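Local coordinates for immunomodulatory active chitinase (Trichuris suis, PDB 6G9C), which probably hydrolyses chitin as a family 18 glycosyl hydrolase and displays immunomodulatory properties in inflammatory lung disease, at residues W152-S157 with N216-D221; A194-V199 with S255-D260. All coordinates share one frame; numbering follows the deposited sequence.

Contact 1. Residues W152-S157 with N216-D221. With EDO (1,2-ethanediol), chain E; EDO (1,2-ethanediol), chain D.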
loop_
_atom_site.group_PDB
_atom_site.type_symbol
_atom_site.label_atom_id
_atom_site.label_comp_id
_atom_site.label_asym_id
_atom_site.label_seq_id
_atom_site.Cartn_x
_atom_site.Cartn_y
_atom_site.Cartn_z
ATOM N N TRP A 152 21.050 -5.441 -16.849
ATOM C CA TRP A 152 22.436 -5.294 -17.272
ATOM C C TRP A 152 22.511 -5.483 -18.786
ATOM O O TRP A 152 22.161 -6.555 -19.294
ATOM C CB TRP A 152 23.268 -6.336 -16.521
ATOM C CG TRP A 152 24.732 -6.449 -16.793
ATOM C CD1 TRP A 152 25.451 -5.893 -17.815
ATOM C CD2 TRP A 152 25.654 -7.224 -16.023
ATOM N NE1 TRP A 152 26.784 -6.270 -17.713
ATOM C CE2 TRP A 152 26.930 -7.084 -16.618
ATOM C CE3 TRP A 152 25.524 -8.014 -14.876
ATOM C CZ2 TRP A 152 28.071 -7.713 -16.106
ATOM C CZ3 TRP A 152 26.663 -8.641 -14.360
ATOM C CH2 TRP A 152 27.919 -8.483 -14.979
ATOM N N GLU A 153 22.966 -4.459 -19.512
ATOM C CA GLU A 153 22.947 -4.477 -20.982
ATOM C C GLU A 153 24.357 -4.303 -21.547
ATOM O O GLU A 153 24.778 -3.176 -21.821
ATOM C CB GLU A 153 21.988 -3.368 -21.505
ATOM C CG GLU A 153 20.561 -3.537 -20.973
ATOM C CD GLU A 153 19.578 -2.503 -21.529
ATOM O OE1 GLU A 153 19.889 -1.831 -22.542
ATOM O OE2 GLU A 153 18.494 -2.389 -20.933
ATOM N N TYR A 154 25.100 -5.403 -21.755
ATOM C CA TYR A 154 24.686 -6.792 -21.534
ATOM C C TYR A 154 25.895 -7.544 -21.008
ATOM O O TYR A 154 27.009 -7.154 -21.334
ATOM C CB TYR A 154 24.223 -7.451 -22.837
ATOM C CG TYR A 154 23.023 -6.790 -23.453
ATOM C CD1 TYR A 154 21.754 -7.023 -22.948
ATOM C CD2 TYR A 154 23.159 -5.939 -24.540
ATOM C CE1 TYR A 154 20.637 -6.412 -23.512
ATOM C CE2 TYR A 154 22.042 -5.320 -25.109
ATOM C CZ TYR A 154 20.795 -5.566 -24.595
ATOM O OH TYR A 154 19.682 -4.951 -25.161
ATOM N N PRO A 155 25.685 -8.613 -20.230
ATOM C CA PRO A 155 26.811 -9.482 -19.862
ATOM C C PRO A 155 27.518 -10.006 -21.101
ATOM O O PRO A 155 26.881 -10.414 -22.073
ATOM C CB PRO A 155 26.151 -10.622 -19.072
ATOM C CG PRO A 155 24.711 -10.600 -19.463
ATOM C CD PRO A 155 24.395 -9.137 -19.742
ATOM N N GLU A 156 28.848 -9.987 -21.059
ATOM C CA GLU A 156 29.700 -10.481 -22.127
ATOM C C GLU A 156 30.292 -11.829 -21.715
ATOM O O GLU A 156 29.983 -12.373 -20.649
ATOM C CB GLU A 156 30.780 -9.445 -22.450
ATOM C CG GLU A 156 30.186 -8.183 -23.089
ATOM C CD GLU A 156 31.032 -6.931 -22.907
ATOM O OE1 GLU A 156 32.273 -7.030 -22.866
ATOM O OE2 GLU A 156 30.438 -5.833 -22.810
ATOM N N SER A 157 31.148 -12.382 -22.578
ATOM C CA SER A 157 31.699 -13.701 -22.294
ATOM C C SER A 157 32.442 -13.706 -20.964
ATOM O O SER A 157 32.362 -14.675 -20.199
ATOM C CB SER A 157 32.617 -14.137 -23.435
ATOM O OG SER A 157 32.576 -15.543 -23.577
ATOM N N ASN A 216 12.312 -10.574 -19.560
ATOM C CA ASN A 216 11.719 -9.587 -20.463
ATOM C C ASN A 216 12.612 -9.533 -21.703
ATOM O O ASN A 216 13.680 -8.917 -21.686
ATOM C CB ASN A 216 11.618 -8.232 -19.767
ATOM C CG ASN A 216 10.473 -8.180 -18.750
ATOM O OD1 ASN A 216 9.560 -8.999 -18.798
ATOM N ND2 ASN A 216 10.523 -7.212 -17.832
ATOM N N LEU A 217 12.197 -10.221 -22.762
ATOM C CA LEU A 217 12.968 -10.265 -24.000
ATOM C C LEU A 217 12.927 -8.914 -24.705
ATOM O O LEU A 217 11.848 -8.420 -25.068
ATOM C CB LEU A 217 12.422 -11.360 -24.917
ATOM C CG LEU A 217 13.141 -11.474 -26.260
ATOM C CD1 LEU A 217 14.597 -11.937 -26.080
ATOM C CD2 LEU A 217 12.383 -12.414 -27.173
ATOM N N MET A 218 14.098 -8.315 -24.907
ATOM C CA MET A 218 14.201 -6.993 -25.522
ATOM C C MET A 218 14.284 -7.118 -27.043
ATOM O O MET A 218 15.266 -6.732 -27.673
ATOM C CB MET A 218 15.406 -6.243 -24.966
ATOM C CG MET A 218 15.266 -5.889 -23.486
ATOM S SD MET A 218 16.797 -5.237 -22.787
ATOM C CE MET A 218 16.906 -3.651 -23.607
ATOM N N CYS A 219 13.204 -7.648 -27.626
ATOM C CA CYS A 219 13.149 -7.890 -29.066
ATOM C C CYS A 219 12.676 -6.610 -29.760
ATOM O O CYS A 219 11.577 -6.504 -30.301
ATOM C CB CYS A 219 12.260 -9.089 -29.375
ATOM S SG CYS A 219 10.713 -9.097 -28.436
ATOM N N TYR A 220 13.550 -5.612 -29.692
ATOM C CA TYR A 220 13.387 -4.329 -30.355
ATOM C C TYR A 220 14.768 -3.691 -30.427
ATOM O O TYR A 220 15.766 -4.271 -29.978
ATOM C CB TYR A 220 12.359 -3.431 -29.644
ATOM C CG TYR A 220 12.409 -3.443 -28.126
ATOM C CD1 TYR A 220 13.477 -2.864 -27.436
ATOM C CD2 TYR A 220 11.377 -4.006 -27.387
ATOM C CE1 TYR A 220 13.522 -2.863 -26.030
ATOM C CE2 TYR A 220 11.410 -4.018 -25.994
ATOM C CZ TYR A 220 12.481 -3.450 -25.323
ATOM O OH TYR A 220 12.490 -3.455 -23.945
ATOM N N ASP A 221 14.828 -2.495 -31.012
ATOM C CA ASP A 221 16.103 -1.868 -31.374
ATOM C C ASP A 221 16.930 -2.750 -32.307
ATOM O O ASP A 221 18.163 -2.703 -32.275
ATOM C CB ASP A 221 16.950 -1.512 -30.146
ATOM C CG ASP A 221 16.250 -0.598 -29.185
ATOM O OD1 ASP A 221 15.361 0.173 -29.599
ATOM O OD2 ASP A 221 16.611 -0.637 -27.992
HETATM C C1 EDO E . 15.464 -1.366 -20.248
HETATM O O1 EDO E . 16.371 -0.907 -21.286
HETATM C C2 EDO E . 14.587 -2.537 -20.707
HETATM O O2 EDO E . 13.919 -2.189 -21.945
HETATM C C1 EDO D . 14.665 0.387 -24.389
HETATM O O1 EDO D . 15.836 -0.365 -24.090
HETATM C C2 EDO D . 14.602 0.702 -25.881
HETATM O O2 EDO D . 15.831 1.293 -26.313
HETATM O O HOH W 1 18.128 -6.771 -27.583
#
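Met-218 reaches from strand 214-218 to Glu-153 and Tyr-154, and its path shows how an apolar thioether can be lodged against two polar side chains. From CB the chain leaves with CG anti to the carbonyl carbon (chi1 -67°) and runs on extended to the sulfur. SD lies at the edge of the Tyr-154 ring, 5.3 Å from its centroid and 80° off the ring normal, a Met-aromatic contact. A bend at chi3 (70°) then brings CE against two oxygens, 3.4 Å from Glu-153 OE2 and 3.4 Å from Tyr-154 OH. CE also touches O1 of each of two ethanediols, probably from the crystallisation liquor. The cis peptide bond joining Glu-153 and Tyr-154 sets their side chains together, with Glu-153 CB over the centre of the Tyr-154 ring. A water donates to Met-218 O at 2.9 Å and is weakly linked to Tyr-154 OH. One diol donates from O1 to Glu-153 OE2 at 2.6 Å, while its O2 shares a hydrogen bond of 2.8 Å with Tyr-220 OH; the other donates from O2 to Asp-221 OD2 at 2.7 Å. Glu-153 ends the DxxDxDxE signature of family 18, whose glutamate is the general acid in relatives. A methyl set among carboxylate and hydroxyl groups that hold small diols is consistent with a sugar-binding cleft.

Contact 2. Residues A194-V199 with S255-D260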
loop_
_atom_site.group_PDB
_atom_site.type_symbol
_atom_site.label_atom_id
_atom_site.label_comp_id
_atom_site.label_asym_id
_atom_site.label_seq_id
_atom_site.Cartn_x
_atom_site.Cartn_y
_atom_site.Cartn_z
ATOM N N ALA A 194 18.025 -9.720 -27.188
ATOM C CA ALA A 194 17.413 -10.501 -28.256
ATOM C C ALA A 194 18.397 -10.862 -29.368
ATOM O O ALA A 194 17.990 -11.461 -30.366
ATOM C CB ALA A 194 16.215 -9.745 -28.852
ATOM N N ASN A 195 19.676 -10.507 -29.222
ATOM C CA ASN A 195 20.692 -10.801 -30.230
ATOM C C ASN A 195 21.272 -12.180 -29.938
ATOM O O ASN A 195 21.912 -12.358 -28.892
ATOM C CB ASN A 195 21.785 -9.731 -30.210
ATOM C CG ASN A 195 22.888 -9.956 -31.259
ATOM O OD1 ASN A 195 23.262 -11.087 -31.584
ATOM N ND2 ASN A 195 23.440 -8.857 -31.760
ATOM N N PRO A 196 21.074 -13.174 -30.809
ATOM C CA PRO A 196 21.525 -14.541 -30.496
ATOM C C PRO A 196 23.010 -14.665 -30.182
ATOM O O PRO A 196 23.384 -15.523 -29.372
ATOM C CB PRO A 196 21.156 -15.319 -31.767
ATOM C CG PRO A 196 20.000 -14.563 -32.340
ATOM C CD PRO A 196 20.278 -13.114 -32.050
ATOM N N LYS A 197 23.870 -13.856 -30.812
ATOM C CA LYS A 197 25.292 -13.879 -30.480
ATOM C C LYS A 197 25.528 -13.379 -29.062
ATOM O O LYS A 197 26.364 -13.928 -28.333
ATOM C CB LYS A 197 26.085 -13.030 -31.469
ATOM C CG LYS A 197 25.833 -13.346 -32.928
ATOM C CD LYS A 197 26.792 -14.410 -33.438
ATOM C CE LYS A 197 27.240 -14.104 -34.865
ATOM N NZ LYS A 197 26.101 -14.026 -35.831
ATOM N N THR A 198 24.810 -12.327 -28.668
ATOM C CA THR A 198 24.912 -11.809 -27.308
ATOM C C THR A 198 24.384 -12.818 -26.298
ATOM O O THR A 198 24.978 -13.006 -25.229
ATOM C CB THR A 198 24.153 -10.484 -27.204
ATOM O OG1 THR A 198 24.697 -9.563 -28.157
ATOM C CG2 THR A 198 24.270 -9.891 -25.808
ATOM N N VAL A 199 23.273 -13.486 -26.629
ATOM C CA VAL A 199 22.725 -14.521 -25.751
ATOM C C VAL A 199 23.743 -15.635 -25.556
ATOM O O VAL A 199 23.994 -16.086 -24.433
ATOM C CB VAL A 199 21.402 -15.068 -26.325
ATOM C CG1 VAL A 199 20.895 -16.237 -25.491
ATOM C CG2 VAL A 199 20.361 -13.982 -26.419
ATOM N N SER A 255 12.892 -14.842 -29.941
ATOM C CA SER A 255 12.200 -15.585 -28.890
ATOM C C SER A 255 12.391 -17.091 -29.062
ATOM O O SER A 255 12.651 -17.809 -28.086
ATOM C CB SER A 255 10.715 -15.215 -28.888
ATOM O OG SER A 255 10.077 -15.666 -30.071
ATOM N N LYS A 256 12.278 -17.586 -30.297
ATOM C CA LYS A 256 12.521 -19.000 -30.545
ATOM C C LYS A 256 13.930 -19.396 -30.132
ATOM O O LYS A 256 14.148 -20.524 -29.677
ATOM C CB LYS A 256 12.289 -19.330 -32.022
ATOM C CG LYS A 256 12.598 -20.771 -32.406
ATOM C CD LYS A 256 12.274 -21.027 -33.872
ATOM C CE LYS A 256 12.196 -22.514 -34.178
ATOM N NZ LYS A 256 13.506 -23.191 -33.985
ATOM N N TYR A 257 14.896 -18.485 -30.274
ATOM C CA TYR A 257 16.265 -18.819 -29.897
ATOM C C TYR A 257 16.386 -19.025 -28.390
ATOM O O TYR A 257 17.014 -19.987 -27.938
ATOM C CB TYR A 257 17.240 -17.739 -30.370
ATOM C CG TYR A 257 18.684 -18.192 -30.237
ATOM C CD1 TYR A 257 19.219 -19.124 -31.113
ATOM C CD2 TYR A 257 19.496 -17.716 -29.210
ATOM C CE1 TYR A 257 20.534 -19.559 -30.988
ATOM C CE2 TYR A 257 20.809 -18.146 -29.079
ATOM C CZ TYR A 257 21.314 -19.062 -29.973
ATOM O OH TYR A 257 22.608 -19.488 -29.852
ATOM N N TRP A 258 15.793 -18.128 -27.596
ATOM C CA TRP A 258 15.798 -18.318 -26.148
ATOM C C TRP A 258 15.150 -19.643 -25.767
ATOM O O TRP A 258 15.659 -20.364 -24.898
ATOM C CB TRP A 258 15.093 -17.151 -25.463
ATOM C CG TRP A 258 16.013 -16.013 -25.211
ATOM C CD1 TRP A 258 16.288 -14.979 -26.059
ATOM C CD2 TRP A 258 16.795 -15.787 -24.029
ATOM N NE1 TRP A 258 17.192 -14.121 -25.477
ATOM C CE2 TRP A 258 17.527 -14.599 -24.236
ATOM C CE3 TRP A 258 16.942 -16.470 -22.815
ATOM C CZ2 TRP A 258 18.393 -14.079 -23.276
ATOM C CZ3 TRP A 258 17.807 -15.948 -21.855
ATOM C CH2 TRP A 258 18.519 -14.765 -22.095
ATOM N N SER A 259 14.039 -19.990 -26.424
ATOM C CA SER A 259 13.431 -21.301 -26.223
ATOM C C SER A 259 14.405 -22.415 -26.586
ATOM O O SER A 259 14.615 -23.352 -25.802
ATOM C CB SER A 259 12.153 -21.416 -27.050
ATOM O OG SER A 259 11.496 -22.653 -26.819
ATOM N N ASP A 260 15.020 -22.326 -27.774
ATOM C CA ASP A 260 15.930 -23.384 -28.210
ATOM C C ASP A 260 17.111 -23.534 -27.258
ATOM O O ASP A 260 17.681 -24.624 -27.143
ATOM C CB ASP A 260 16.440 -23.111 -29.630
ATOM C CG ASP A 260 15.388 -23.363 -30.698
ATOM O OD1 ASP A 260 14.429 -24.130 -30.446
ATOM O OD2 ASP A 260 15.537 -22.802 -31.806
#
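Pro-196, which presses on Tyr-257, sits at a helix start capped by Asn-195, the N-cap residue, whose OD1 accepts from Lys-197 N at 2.9 Å. This capping bond is bent, 133° at the hydrogen, with the donor tilted from the carbonyl plane, and Val-199 N completes the first turn by donating to Asn-195 O. With the helix begun in this way, the proline ring offers CB to Tyr-257. That carbon stands over the centre of the aromatic face, 3.9 Å from the ring centroid and 11° off the normal, a well-formed CH-pi contact. Val-199 comes to the same ring at its edge, CG1 lying 4.1 Å from Tyr-257 CE2, while the phenol OH is hydrogen-bonded to Asp-200.

The valine also serves Trp-258. Its CG1, anti to the backbone N (chi1 174°), lies over the indole face toward the rim, 4.2 Å from the centroid of the six-membered ring, and CG2 closes on the pyrrole corner, 3.3 Å from Trp-258 NE1. NE1 is hydrogen-bonded to Ser-193 O, which would hold the rotation of the indole, and the Tyr-203 ring meets the indole edge-to-face. Two helices that follow successive parallel strands, 187-193 and 214-218, thus pack through proline, valine and aromatic side chains, as neighbouring helices do in the outer layer of a TIM barrel.

How the contacts relate
The two contacts illustrate how one barrel strand takes part in two different environments. Contact 1 is buried, its centre about 10 Å from the centre of the chain, and joins loop 152-157 to strand 214-218; contact 2, at about 16 Å and partly buried, joins the two helices outside. Inside, oxygen atoms, a thioether and bound diols meet; outside, the two segments touch through apolar and aromatic groups, the ring hydroxyl and indole nitrogen bonding just beyond them. Their centres lie about 10 Å apart. Leu-217 CD1 is 3.4 Å from Trp-258 NE1, so helix 251-261 backs onto the strand that supplies Met-218. In the turn after strand 187-193, Ala-194 CB lies 3.4 Å from Met-218 O.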